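Local atomic coordinates of tRNA (adenine(9)-N1)-methyltransferase (Sulfolobus acidocaldarius, PDB entry 5A7Z), a protein that catalyses the S-adenosyl-L-methionine-dependent N1-methylation of adenosine at position 9 of tRNA. Residues 190-195 and 254-259. Sequence-based numbering, arbitrary orientation.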
ATOM      1  N   ILE A 190       2.236  -0.508 -17.265  1.00 40.11           N
ATOM      2  CA  ILE A 190       1.074   0.357 -17.044  1.00 42.80           C
ATOM      3  C   ILE A 190       0.971   0.693 -15.561  1.00 42.59           C
ATOM      4  O   ILE A 190       0.788   1.845 -15.179  1.00 37.40           O
ATOM      5  CB  ILE A 190      -0.240  -0.287 -17.452  1.00 46.91           C
ATOM      6  CG1 ILE A 190      -0.301  -0.507 -18.970  1.00 49.77           C
ATOM      7  CG2 ILE A 190      -1.407   0.596 -17.001  1.00 50.35           C
ATOM      8  CD1 ILE A 190      -0.082   0.734 -19.786  1.00 50.84           C
ATOM      9  N   LEU A 191       1.119  -0.329 -14.726  1.00 40.96           N
ATOM     10  CA  LEU A 191       1.010  -0.150 -13.290  1.00 43.65           C
ATOM     11  C   LEU A 191       2.138   0.655 -12.688  1.00 44.91           C
ATOM     12  O   LEU A 191       1.893   1.509 -11.848  1.00 42.56           O
ATOM     13  CB  LEU A 191       0.917  -1.488 -12.588  1.00 45.93           C
ATOM     14  CG  LEU A 191      -0.255  -2.365 -13.017  1.00 42.11           C
ATOM     15  CD1 LEU A 191      -0.285  -3.602 -12.149  1.00 40.87           C
ATOM     16  CD2 LEU A 191      -1.576  -1.599 -12.946  1.00 45.07           C
ATOM     17  N   ARG A 192       3.377   0.393 -13.106  1.00 48.66           N
ATOM     18  CA  ARG A 192       4.511   1.107 -12.525  1.00 48.75           C
ATOM     19  C   ARG A 192       4.473   2.554 -12.969  1.00 48.14           C
ATOM     20  O   ARG A 192       4.861   3.447 -12.229  1.00 47.02           O
ATOM     21  CB  ARG A 192       5.845   0.448 -12.883  1.00 51.97           C
ATOM     22  CG  ARG A 192       5.930  -1.006 -12.413  1.00 58.11           C
ATOM     23  CD  ARG A 192       7.293  -1.404 -11.844  1.00 61.95           C
ATOM     24  NE  ARG A 192       7.239  -2.743 -11.241  1.00 62.49           N
ATOM     25  CZ  ARG A 192       7.226  -3.890 -11.933  1.00 63.91           C
ATOM     26  NH1 ARG A 192       7.327  -3.877 -13.266  1.00 63.16           N
ATOM     27  NH2 ARG A 192       7.119  -5.058 -11.297  1.00 60.30           N
ATOM     28  N   ASP A 193       3.925   2.790 -14.147  1.00 45.41           N
ATOM     29  CA  ASP A 193       3.863   4.135 -14.686  1.00 45.31           C
ATOM     30  C   ASP A 193       2.757   4.997 -14.127  1.00 48.54           C
ATOM     31  O   ASP A 193       2.694   6.158 -14.469  1.00 52.19           O
ATOM     32  CB  ASP A 193       3.698   4.088 -16.199  1.00 55.15           C
ATOM     33  CG  ASP A 193       4.953   3.601 -16.910  1.00 60.18           C
ATOM     34  OD1 ASP A 193       5.961   3.294 -16.204  1.00 56.08           O
ATOM     35  OD2 ASP A 193       4.913   3.500 -18.166  1.00 58.88           O
ATOM     36  N   HIS A 194       1.875   4.457 -13.304  1.00 43.11           N
ATOM     37  CA  HIS A 194       0.822   5.261 -12.723  1.00 38.18           C
ATOM     38  C   HIS A 194       1.005   5.394 -11.239  1.00 36.35           C
ATOM     39  O   HIS A 194       1.625   4.581 -10.644  1.00 38.56           O
ATOM     40  CB  HIS A 194      -0.525   4.702 -13.063  1.00 38.58           C
ATOM     41  CG  HIS A 194      -0.971   5.040 -14.435  1.00 42.34           C
ATOM     42  ND1 HIS A 194      -0.594   4.313 -15.532  1.00 47.20           N
ATOM     43  CD2 HIS A 194      -1.756   6.035 -14.895  1.00 44.75           C
ATOM     44  CE1 HIS A 194      -1.131   4.840 -16.612  1.00 46.87           C
ATOM     45  NE2 HIS A 194      -1.837   5.889 -16.252  1.00 45.28           N
ATOM     46  N   ASN A 195       0.488   6.442 -10.640  1.00 33.88           N
ATOM     47  CA  ASN A 195       0.743   6.645  -9.207  1.00 33.38           C
ATOM     48  C   ASN A 195      -0.511   6.695  -8.328  1.00 31.46           C
ATOM     49  O   ASN A 195      -0.413   6.899  -7.119  1.00 33.87           O
ATOM     50  CB  ASN A 195       1.626   7.865  -8.971  1.00 28.90           C
ATOM     51  CG  ASN A 195       0.990   9.138  -9.427  1.00 30.65           C
ATOM     52  OD1 ASN A 195      -0.160   9.159  -9.814  1.00 33.05           O
ATOM     53  ND2 ASN A 195       1.736  10.230  -9.353  1.00 31.80           N
ATOM     54  N   GLU A 254       5.748  -2.381  -5.301  1.00 34.33           N
ATOM     55  CA  GLU A 254       6.618  -2.223  -4.133  1.00 35.51           C
ATOM     56  C   GLU A 254       7.557  -3.408  -3.969  1.00 35.73           C
ATOM     57  O   GLU A 254       8.619  -3.291  -3.370  1.00 36.99           O
ATOM     58  CB  GLU A 254       5.787  -2.033  -2.870  1.00 34.94           C
ATOM     59  CG  GLU A 254       5.127  -0.669  -2.784  1.00 37.08           C
ATOM     60  CD  GLU A 254       6.132   0.450  -2.591  1.00 35.81           C
ATOM     61  OE1 GLU A 254       7.114   0.261  -1.845  1.00 37.25           O
ATOM     62  OE2 GLU A 254       5.928   1.516  -3.170  1.00 33.58           O
ATOM     63  N   LEU A 255       7.160  -4.550  -4.499  1.00 34.46           N
ATOM     64  CA  LEU A 255       7.982  -5.751  -4.404  1.00 35.84           C
ATOM     65  C   LEU A 255       8.648  -6.076  -5.718  1.00 37.08           C
ATOM     66  O   LEU A 255       9.406  -7.013  -5.812  1.00 41.55           O
ATOM     67  CB  LEU A 255       7.138  -6.934  -3.936  1.00 34.70           C
ATOM     68  CG  LEU A 255       7.129  -7.201  -2.443  1.00 38.87           C
ATOM     69  CD1 LEU A 255       7.112  -5.918  -1.600  1.00 42.86           C
ATOM     70  CD2 LEU A 255       5.966  -8.115  -2.093  1.00 38.72           C
ATOM     71  N   ASP A 256       8.377  -5.282  -6.734  1.00 39.98           N
ATOM     72  CA  ASP A 256       8.863  -5.571  -8.074  1.00 44.94           C
ATOM     73  C   ASP A 256       8.465  -6.962  -8.537  1.00 41.90           C
ATOM     74  O   ASP A 256       9.216  -7.625  -9.219  1.00 42.80           O
ATOM     75  CB  ASP A 256      10.383  -5.397  -8.147  1.00 44.60           C
ATOM     76  CG  ASP A 256      10.799  -3.953  -8.012  1.00 44.61           C
ATOM     77  OD1 ASP A 256      10.204  -3.114  -8.726  1.00 49.77           O
ATOM     78  OD2 ASP A 256      11.682  -3.651  -7.165  1.00 49.27           O
ATOM     79  N   GLN A 257       7.270  -7.389  -8.182  1.00 39.03           N
ATOM     80  CA  GLN A 257       6.813  -8.639  -8.623  1.00 38.47           C
ATOM     81  C   GLN A 257       6.214  -8.506  -9.995  1.00 43.82           C
ATOM     82  O   GLN A 257       5.690  -7.459 -10.391  1.00 39.65           O
ATOM     83  CB  GLN A 257       5.798  -9.209  -7.665  1.00 44.22           C
ATOM     84  CG  GLN A 257       6.193 -10.561  -7.137  1.00 45.28           C
ATOM     85  CD  GLN A 257       5.076 -11.277  -6.427  1.00 50.90           C
ATOM     86  OE1 GLN A 257       4.119 -10.664  -5.972  1.00 52.34           O
ATOM     87  NE2 GLN A 257       5.186 -12.601  -6.341  1.00 58.23           N
ATOM     88  N   SER A 258       6.357  -9.582 -10.744  1.00 43.05           N
ATOM     89  CA  SER A 258       5.609  -9.803 -11.962  1.00 40.24           C
ATOM     90  C   SER A 258       4.078  -9.742 -11.682  1.00 35.86           C
ATOM     91  O   SER A 258       3.581 -10.286 -10.673  1.00 34.11           O
ATOM     92  CB  SER A 258       6.015 -11.178 -12.496  1.00 41.78           C
ATOM     93  OG  SER A 258       5.341 -11.488 -13.650  1.00 47.02           O
ATOM     94  N   LEU A 259       3.345  -9.090 -12.570  1.00 33.98           N
ATOM     95  CA  LEU A 259       1.889  -9.098 -12.522  1.00 38.08           C
ATOM     96  C   LEU A 259       1.374 -10.525 -12.510  1.00 40.90           C
ATOM     97  O   LEU A 259       0.590 -10.908 -11.640  1.00 40.39           O
ATOM     98  CB  LEU A 259       1.321  -8.357 -13.733  1.00 42.07           C
ATOM     99  CG  LEU A 259      -0.208  -8.256 -13.793  1.00 45.57           C
ATOM    100  CD1 LEU A 259      -0.799  -7.978 -12.424  1.00 43.32           C
ATOM    101  CD2 LEU A 259      -0.641  -7.182 -14.778  1.00 45.47           C
TER
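Arg192, on helix 188-192, reaches across to Asp256 and Gln257 in the short linker that joins helix 242-255 to helix 259-265. CB points at the linker. CG lies beside the backbone N and anti to the carbonyl carbon (chi1 -59°), and after a bend at chi2 (-140°) CD and NE carry the chain outward between the two segments. NE comes 3.9 Å from Asp256 OD1, a long salt bridge: the oxygen sits well out of the guanidinium plane, so any attraction is probably one of charge alone, with no N-H aimed at the carboxylate. The two side chains cross at about a right angle, their planar ends 49° apart. Beyond CZ, NH1 turns back to Gln189 OE1 in a weak hydrogen bond. NH2 goes furthest into the linker, 3.6 Å from Asp256 C and 2.9 Å from Gln257 O, which lies at the guanidinium edge, though the angle there is too poor for a hydrogen bond. Its real acceptor is Val252 O in helix 242-255, with a weak, long ion pair to Asp188 OD1 besides. Asp188 OD1 also accepts a hydrogen bond from Leu259 N, at the start of helix 259-265, where Ser258 occupies the N-cap position. Deeper in, Leu191 CD1 meets Leu259 CD1 at 4.4 Å, a light apolar touch between two buried side chains. The linker turns at Asp256, which leaves the helix with positive phi. A leucine in place of Arg192 would probably leave Val252 O without this donor and Asp256 without its cationic neighbour. Within the TRM10-type methyltransferase domain, then, helix 188-192 meets the linker through a long, probably purely electrostatic pairing and the start of helix 259-265 through a small leucine contact, while NH2 gives a hydrogen bond to Val252 O of helix 242-255.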